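Fluvirucin B1 DH domain from module 1 (PDB 6OBV) probably catalyses the dehydration of a beta-hydroxyacyl intermediate to the enoyl product in the first extension module of the fluvirucin B1 polyketide synthase. Local coordinates at residues Q194-A199 against V206-E211; R264-A269 against H280-T285. All blocks are in the same frame, centred on the assembly; numbering follows the deposited sequence.

Contact 1: residues Q194-A199 against V206-E211; sequences QGLKRA and VFAEVE
Arg198 binds two acidic residues of the partner strand, Glu209 and Glu211, in a salt-bridge network. Its chain bends at chi3 (-50°) and swings the guanidinium back over the neighbouring strand. Arg198 NH2 lies 2.6 Å from Glu211 OE2, which sits in the guanidinium plane and is met nearly along its C-O axis. Arg198 NE reaches Glu209 OE1 at 2.7 Å from above the carboxylate plane, a more bent bond to which NH2 adds a weak second one. Glu209 OE2 is taken by Trp165 NE1, so both carboxylate oxygens are engaged. Beside the network, Lys197 CB lies over one face of the guanidinium, toward its rim, and Lys197 CG packs on the Glu211 carboxylate, while Lys197 NZ turns to Gln194 O.

The strands run antiparallel, joined by Glu211 N to Gly195 O (2.9 Å) and Glu209 N to Arg198 O (2.9 Å). Glu209 O accepts twice, from Lys197 N at 3.0 Å and weakly from Arg198 N at 3.4 Å.

On the other, buried face Leu196 CD1 meets Ala208 CB at 3.7 Å and, more loosely, Val210 CG2. Val210 CG1 rests against the Gly195 carbonyl. Lys197 and Arg198 opposite the single Glu209 make a classic beta bulge within an antiparallel beta hairpin.

Contact 2: residues R264-A269 against H280-T285; sequences RVRVHA and HITDTT
Arg266 lies across Thr282 and the backbone of Asp283 and Thr284. From CG to NE its chain is fully extended (chi2 162°, chi3 172°), which carries Arg266 CD to 3.4 Å from Asp283 O and sets the guanidinium face over the backbone of Thr284 and Thr285. At the guanidinium edge a water accepts from NH1 and also bonds Thr282 OG1 at 2.7 Å. Thr282 OG1 stands between the backbone N and carbonyl carbon (chi1 47°), where it also touches Arg266 CB at 3.3 Å. Arg264, bent at chi3, gives Thr284 OG1 a weak bond from NH2, its guanidinium running beside the Thr284 methyl.

The turn is held from within: Asp283 OD1 accepts from Thr285 N, making an Asx turn, and from Thr285 OG1 on the same face of its carboxylate. On the buried face Ile281 CG2 packs against Val265 CB at 3.6 Å. Paired backbone bonds join Arg266 with Thr282 and His268 with His280.

Strand 264-271 is flanked by 205-211 on one edge and 277-282 on the other. Helix 227-232 covers Val265 and Ile281 through Leu229 and Leu230, while on the opposite face Trp165 makes a cation-pi contact with Arg266 and the His268 ring stacks on Phe207.

Overall arrangement
Contacts 1 and 2 are successive beta hairpins whose inner strands, 205-211 and 264-271, are neighbours in the same antiparallel sheet; backbone bonds such as Ala208 O to Val267 N tie them together, and their centres lie about 9 Å apart. Contact 1 is the more buried, contact 2 only partly so. Both place small or branched apolar side chains on the face covered by helix 227-232 and, in contact 1, also by the loop at Ala236, and polar ones on the face reached by Trp165, which serves Glu209 in one and Arg266 in the other. There the chemistry diverges: direct arginine-glutamate salt bridges in contact 1, but water, threonine hydroxyls and turn backbone around the arginines of contact 2.

Contact 1: residues Q194-A199 against V206-E211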
ATOM      1  N   GLN A 194     -24.375   8.740  21.895  1.00 28.78           N
ATOM      2  CA  GLN A 194     -25.118   9.577  22.846  1.00 29.62           C
ATOM      3  C   GLN A 194     -24.258   9.971  24.040  1.00 26.34           C
ATOM      4  O   GLN A 194     -24.687   9.874  25.181  1.00 35.73           O
ATOM      5  CB  GLN A 194     -26.375   8.849  23.303  1.00 30.99           C
ATOM      6  CG  GLN A 194     -27.409   8.648  22.189  1.00 37.14           C
ATOM      7  CD  GLN A 194     -28.532   7.714  22.596  1.00 43.51           C
ATOM      8  OE1 GLN A 194     -28.669   7.363  23.767  1.00 47.96           O
ATOM      9  NE2 GLN A 194     -29.333   7.296  21.623  1.00 44.29           N
ATOM     10  N   GLY A 195     -23.048  10.478  23.778  1.00 27.32           N
ATOM     11  CA  GLY A 195     -22.086  10.741  24.832  1.00 28.03           C
ATOM     12  C   GLY A 195     -22.257  12.028  25.614  1.00 29.73           C
ATOM     13  O   GLY A 195     -21.552  12.208  26.606  1.00 24.96           O
ATOM     14  N   LEU A 196     -23.135  12.937  25.207  1.00 31.55           N
ATOM     15  CA  LEU A 196     -23.292  14.192  25.938  1.00 31.63           C
ATOM     16  C   LEU A 196     -24.017  13.930  27.250  1.00 33.27           C
ATOM     17  O   LEU A 196     -25.150  13.433  27.252  1.00 33.66           O
ATOM     18  CB  LEU A 196     -24.063  15.203  25.098  1.00 33.94           C
ATOM     19  CG  LEU A 196     -24.470  16.494  25.811  1.00 38.98           C
ATOM     20  CD1 LEU A 196     -23.238  17.266  26.248  1.00 22.47           C
ATOM     21  CD2 LEU A 196     -25.387  17.360  24.931  1.00 31.76           C
ATOM     22  N   LYS A 197     -23.369  14.249  28.369  1.00 33.18           N
ATOM     23  CA  LYS A 197     -23.933  13.962  29.682  1.00 33.67           C
ATOM     24  C   LYS A 197     -24.382  15.206  30.435  1.00 38.82           C
ATOM     25  O   LYS A 197     -25.476  15.212  31.017  1.00 39.55           O
ATOM     26  CB  LYS A 197     -22.918  13.186  30.538  1.00 34.74           C
ATOM     27  CG  LYS A 197     -22.424  11.872  29.922  1.00 34.19           C
ATOM     28  CD  LYS A 197     -23.575  10.907  29.630  1.00 43.47           C
ATOM     29  CE  LYS A 197     -23.129   9.731  28.768  1.00 49.73           C
ATOM     30  NZ  LYS A 197     -24.276   9.037  28.112  1.00 54.39           N
ATOM     31  N   ARG A 198     -23.560  16.257  30.443  1.00 39.61           N
ATOM     32  CA  ARG A 198     -23.843  17.492  31.157  1.00 36.59           C
ATOM     33  C   ARG A 198     -23.406  18.666  30.296  1.00 37.39           C
ATOM     34  O   ARG A 198     -22.443  18.565  29.527  1.00 33.70           O
ATOM     35  CB  ARG A 198     -23.129  17.553  32.514  1.00 38.21           C
ATOM     36  CG  ARG A 198     -23.783  16.735  33.601  1.00 47.54           C
ATOM     37  CD  ARG A 198     -22.757  16.301  34.634  1.00 52.98           C
ATOM     38  NE  ARG A 198     -21.602  15.698  33.973  1.00 54.76           N
ATOM     39  CZ  ARG A 198     -21.406  14.387  33.824  1.00 49.55           C
ATOM     40  NH1 ARG A 198     -22.291  13.510  34.311  1.00 44.83           N
ATOM     41  NH2 ARG A 198     -20.317  13.958  33.185  1.00 33.73           N
ATOM     42  N   ALA A 199     -24.108  19.792  30.448  1.00 35.61           N
ATOM     43  CA  ALA A 199     -23.814  20.975  29.657  1.00 31.58           C
ATOM     44  C   ALA A 199     -24.200  22.237  30.418  1.00 33.03           C
ATOM     45  O   ALA A 199     -25.177  22.254  31.170  1.00 34.52           O
ATOM     46  CB  ALA A 199     -24.539  20.938  28.313  1.00 31.05           C
ATOM     47  N   VAL A 206     -20.771  27.340  25.039  1.00 26.98           N
ATOM     48  CA  VAL A 206     -21.279  26.120  25.650  1.00 34.77           C
ATOM     49  C   VAL A 206     -20.118  25.345  26.257  1.00 32.76           C
ATOM     50  O   VAL A 206     -19.027  25.268  25.678  1.00 27.08           O
ATOM     51  CB  VAL A 206     -22.025  25.229  24.637  1.00 39.44           C
ATOM     52  CG1 VAL A 206     -22.696  24.050  25.344  1.00 38.54           C
ATOM     53  CG2 VAL A 206     -23.036  26.035  23.886  1.00 46.60           C
ATOM     54  N   PHE A 207     -20.376  24.739  27.405  1.00 28.75           N
ATOM     55  CA  PHE A 207     -19.456  23.832  28.056  1.00 30.62           C
ATOM     56  C   PHE A 207     -20.153  22.489  28.211  1.00 35.70           C
ATOM     57  O   PHE A 207     -21.350  22.434  28.512  1.00 41.06           O
ATOM     58  CB  PHE A 207     -19.043  24.389  29.402  1.00 26.01           C
ATOM     59  CG  PHE A 207     -18.420  25.738  29.319  1.00 31.34           C
ATOM     60  CD1 PHE A 207     -17.058  25.874  29.039  1.00 32.91           C
ATOM     61  CD2 PHE A 207     -19.178  26.883  29.525  1.00 34.76           C
ATOM     62  CE1 PHE A 207     -16.469  27.133  28.940  1.00 27.88           C
ATOM     63  CE2 PHE A 207     -18.594  28.149  29.438  1.00 41.45           C
ATOM     64  CZ  PHE A 207     -17.237  28.273  29.146  1.00 35.01           C
ATOM     65  N   ALA A 208     -19.413  21.407  28.001  1.00 29.61           N
ATOM     66  CA  ALA A 208     -20.010  20.081  27.993  1.00 28.37           C
ATOM     67  C   ALA A 208     -19.065  19.092  28.646  1.00 28.80           C
ATOM     68  O   ALA A 208     -17.844  19.277  28.664  1.00 29.79           O
ATOM     69  CB  ALA A 208     -20.339  19.607  26.569  1.00 23.41           C
ATOM     70  N   GLU A 209     -19.648  18.040  29.201  1.00 28.94           N
ATOM     71  CA  GLU A 209     -18.908  16.842  29.553  1.00 30.29           C
ATOM     72  C   GLU A 209     -19.505  15.693  28.762  1.00 35.08           C
ATOM     73  O   GLU A 209     -20.731  15.551  28.700  1.00 31.60           O
ATOM     74  CB  GLU A 209     -18.965  16.564  31.050  1.00 32.14           C
ATOM     75  CG  GLU A 209     -18.366  17.659  31.879  1.00 34.55           C
ATOM     76  CD  GLU A 209     -18.382  17.349  33.370  1.00 43.71           C
ATOM     77  OE1 GLU A 209     -19.009  16.343  33.770  1.00 48.41           O
ATOM     78  OE2 GLU A 209     -17.758  18.115  34.141  1.00 43.18           O
ATOM     79  N   VAL A 210     -18.631  14.901  28.141  1.00 39.16           N
ATOM     80  CA  VAL A 210     -19.002  13.854  27.195  1.00 35.55           C
ATOM     81  C   VAL A 210     -18.226  12.590  27.557  1.00 34.38           C
ATOM     82  O   VAL A 210     -17.018  12.658  27.813  1.00 39.16           O
ATOM     83  CB  VAL A 210     -18.688  14.281  25.749  1.00 33.59           C
ATOM     84  CG1 VAL A 210     -19.237  13.271  24.781  1.00 33.17           C
ATOM     85  CG2 VAL A 210     -19.236  15.657  25.469  1.00 36.08           C
ATOM     86  N   GLU A 211     -18.915  11.442  27.592  1.00 29.84           N
ATOM     87  CA  GLU A 211     -18.307  10.177  27.996  1.00 36.50           C
ATOM     88  C   GLU A 211     -18.735   9.058  27.053  1.00 43.43           C
ATOM     89  O   GLU A 211     -19.909   8.973  26.679  1.00 36.96           O
ATOM     90  CB  GLU A 211     -18.696   9.776  29.429  1.00 33.70           C
ATOM     91  CG  GLU A 211     -18.658  10.893  30.483  1.00 39.92           C
ATOM     92  CD  GLU A 211     -19.509  10.577  31.712  1.00 47.55           C
ATOM     93  OE1 GLU A 211     -19.891   9.400  31.898  1.00 51.47           O
ATOM     94  OE2 GLU A 211     -19.799  11.509  32.489  1.00 49.58           O
TER

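Contact 2: residues R264-A269 against H280-T285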
ATOM      1  N   ARG A 264     -13.342  10.175  28.397  1.00 35.98           N
ATOM      2  CA  ARG A 264     -14.251  11.227  28.827  1.00 35.54           C
ATOM      3  C   ARG A 264     -13.530  12.552  28.642  1.00 35.78           C
ATOM      4  O   ARG A 264     -12.311  12.626  28.811  1.00 38.37           O
ATOM      5  CB  ARG A 264     -14.677  11.039  30.293  1.00 37.83           C
ATOM      6  CG  ARG A 264     -14.978   9.593  30.672  1.00 43.55           C
ATOM      7  CD  ARG A 264     -15.321   9.436  32.148  1.00 46.06           C
ATOM      8  NE  ARG A 264     -14.350  10.102  33.005  1.00 56.39           N
ATOM      9  CZ  ARG A 264     -14.541  10.328  34.304  1.00 68.33           C
ATOM     10  NH1 ARG A 264     -15.671   9.934  34.877  1.00 76.98           N
ATOM     11  NH2 ARG A 264     -13.611  10.948  35.033  1.00 68.74           N
ATOM     12  N   VAL A 265     -14.262  13.591  28.244  1.00 31.98           N
ATOM     13  CA  VAL A 265     -13.642  14.880  27.976  1.00 32.89           C
ATOM     14  C   VAL A 265     -14.549  16.003  28.449  1.00 33.05           C
ATOM     15  O   VAL A 265     -15.755  15.831  28.650  1.00 33.31           O
ATOM     16  CB  VAL A 265     -13.309  15.096  26.476  1.00 29.23           C
ATOM     17  CG1 VAL A 265     -12.237  14.083  25.969  1.00 29.08           C
ATOM     18  CG2 VAL A 265     -14.577  15.097  25.624  1.00 23.92           C
ATOM     19  N   ARG A 266     -13.942  17.170  28.613  1.00 26.23           N
ATOM     20  CA  ARG A 266     -14.665  18.422  28.701  1.00 29.64           C
ATOM     21  C   ARG A 266     -14.563  19.152  27.367  1.00 38.44           C
ATOM     22  O   ARG A 266     -13.585  18.998  26.630  1.00 43.96           O
ATOM     23  CB  ARG A 266     -14.105  19.292  29.812  1.00 32.66           C
ATOM     24  CG  ARG A 266     -14.061  18.637  31.186  1.00 34.28           C
ATOM     25  CD  ARG A 266     -13.107  19.431  32.054  1.00 30.23           C
ATOM     26  NE  ARG A 266     -13.115  19.004  33.439  1.00 37.41           N
ATOM     27  CZ  ARG A 266     -12.453  19.630  34.404  1.00 42.49           C
ATOM     28  NH1 ARG A 266     -11.740  20.713  34.120  1.00 39.73           N
ATOM     29  NH2 ARG A 266     -12.512  19.180  35.649  1.00 34.62           N
ATOM     30  N   VAL A 267     -15.586  19.942  27.054  1.00 34.59           N
ATOM     31  CA  VAL A 267     -15.691  20.613  25.764  1.00 30.74           C
ATOM     32  C   VAL A 267     -16.008  22.081  25.990  1.00 29.05           C
ATOM     33  O   VAL A 267     -16.841  22.426  26.833  1.00 33.80           O
ATOM     34  CB  VAL A 267     -16.763  19.954  24.876  1.00 28.19           C
ATOM     35  CG1 VAL A 267     -16.793  20.613  23.494  1.00 24.85           C
ATOM     36  CG2 VAL A 267     -16.481  18.473  24.750  1.00 29.22           C
ATOM     37  N   HIS A 268     -15.328  22.947  25.249  1.00 32.91           N
ATOM     38  CA  HIS A 268     -15.564  24.389  25.277  1.00 39.02           C
ATOM     39  C   HIS A 268     -15.802  24.837  23.835  1.00 36.18           C
ATOM     40  O   HIS A 268     -14.856  24.934  23.047  1.00 34.01           O
ATOM     41  CB  HIS A 268     -14.375  25.105  25.911  1.00 39.76           C
ATOM     42  CG  HIS A 268     -14.507  26.597  25.964  1.00 40.57           C
ATOM     43  ND1 HIS A 268     -15.724  27.245  25.928  1.00 41.05           N
ATOM     44  CD2 HIS A 268     -13.569  27.569  26.057  1.00 37.96           C
ATOM     45  CE1 HIS A 268     -15.528  28.549  25.985  1.00 38.91           C
ATOM     46  NE2 HIS A 268     -14.229  28.772  26.061  1.00 39.66           N
ATOM     47  N   ALA A 269     -17.057  25.099  23.470  1.00 32.90           N
ATOM     48  CA  ALA A 269     -17.387  25.534  22.115  1.00 28.80           C
ATOM     49  C   ALA A 269     -17.866  26.975  22.115  1.00 30.26           C
ATOM     50  O   ALA A 269     -18.613  27.401  23.003  1.00 28.04           O
ATOM     51  CB  ALA A 269     -18.453  24.658  21.475  1.00 21.96           C
ATOM     52  N   HIS A 280     -12.363  23.457  22.076  1.00 42.19           N
ATOM     53  CA  HIS A 280     -11.161  23.133  22.816  1.00 42.11           C
ATOM     54  C   HIS A 280     -11.545  22.079  23.833  1.00 35.10           C
ATOM     55  O   HIS A 280     -12.473  22.273  24.623  1.00 31.69           O
ATOM     56  CB  HIS A 280     -10.551  24.391  23.439  1.00 50.78           C
ATOM     57  CG  HIS A 280     -10.087  25.372  22.403  1.00 72.03           C
ATOM     58  ND1 HIS A 280      -9.002  25.128  21.585  1.00 76.92           N
ATOM     59  CD2 HIS A 280     -10.598  26.561  22.000  1.00 77.20           C
ATOM     60  CE1 HIS A 280      -8.848  26.137  20.745  1.00 78.31           C
ATOM     61  NE2 HIS A 280      -9.802  27.021  20.979  1.00 78.67           N
ATOM     62  N   ILE A 281     -10.883  20.939  23.748  1.00 28.63           N
ATOM     63  CA  ILE A 281     -11.274  19.734  24.447  1.00 29.03           C
ATOM     64  C   ILE A 281     -10.194  19.447  25.472  1.00 38.29           C
ATOM     65  O   ILE A 281      -8.997  19.505  25.160  1.00 42.04           O
ATOM     66  CB  ILE A 281     -11.477  18.581  23.451  1.00 25.68           C
ATOM     67  CG1 ILE A 281     -12.641  18.929  22.520  1.00 32.52           C
ATOM     68  CG2 ILE A 281     -11.772  17.276  24.132  1.00 27.51           C
ATOM     69  CD1 ILE A 281     -12.787  17.969  21.385  1.00 27.49           C
ATOM     70  N   THR A 282     -10.612  19.201  26.705  1.00 37.23           N
ATOM     71  CA  THR A 282      -9.697  18.896  27.787  1.00 37.72           C
ATOM     72  C   THR A 282     -10.124  17.579  28.406  1.00 30.29           C
ATOM     73  O   THR A 282     -11.195  17.060  28.107  1.00 31.64           O
ATOM     74  CB  THR A 282      -9.705  20.000  28.844  1.00 38.51           C
ATOM     75  OG1 THR A 282     -11.066  20.333  29.146  1.00 35.12           O
ATOM     76  CG2 THR A 282      -8.980  21.217  28.321  1.00 40.51           C
ATOM     77  N   ASP A 283      -9.281  17.033  29.277  1.00 40.56           N
ATOM     78  CA  ASP A 283      -9.685  15.834  29.987  1.00 39.18           C
ATOM     79  C   ASP A 283     -10.289  16.238  31.337  1.00 43.39           C
ATOM     80  O   ASP A 283     -10.345  17.418  31.692  1.00 34.16           O
ATOM     81  CB  ASP A 283      -8.513  14.850  30.089  1.00 36.29           C
ATOM     82  CG  ASP A 283      -7.293  15.420  30.812  1.00 41.58           C
ATOM     83  OD1 ASP A 283      -7.437  16.284  31.714  1.00 43.54           O
ATOM     84  OD2 ASP A 283      -6.172  14.973  30.482  1.00 38.25           O
ATOM     85  N   THR A 284     -10.782  15.257  32.090  1.00 46.59           N
ATOM     86  CA  THR A 284     -11.524  15.579  33.303  1.00 46.00           C
ATOM     87  C   THR A 284     -10.652  16.159  34.398  1.00 42.89           C
ATOM     88  O   THR A 284     -11.163  16.425  35.489  1.00 45.55           O
ATOM     89  CB  THR A 284     -12.255  14.347  33.838  1.00 50.96           C
ATOM     90  OG1 THR A 284     -11.308  13.303  34.106  1.00 52.34           O
ATOM     91  CG2 THR A 284     -13.303  13.868  32.821  1.00 49.64           C
ATOM     92  N   THR A 285      -9.364  16.378  34.149  1.00 45.33           N
ATOM     93  CA  THR A 285      -8.532  17.154  35.058  1.00 51.44           C
ATOM     94  C   THR A 285      -8.099  18.482  34.444  1.00 49.67           C
ATOM     95  O   THR A 285      -7.229  19.161  35.000  1.00 50.02           O
ATOM     96  CB  THR A 285      -7.310  16.338  35.490  1.00 56.44           C
ATOM     97  OG1 THR A 285      -6.421  16.176  34.377  1.00 56.04           O
ATOM     98  CG2 THR A 285      -7.749  14.965  35.990  1.00 58.56           C
TER
HETATM   99  O   HOH W   1     -11.270  22.026  31.279  1.00 35.09           O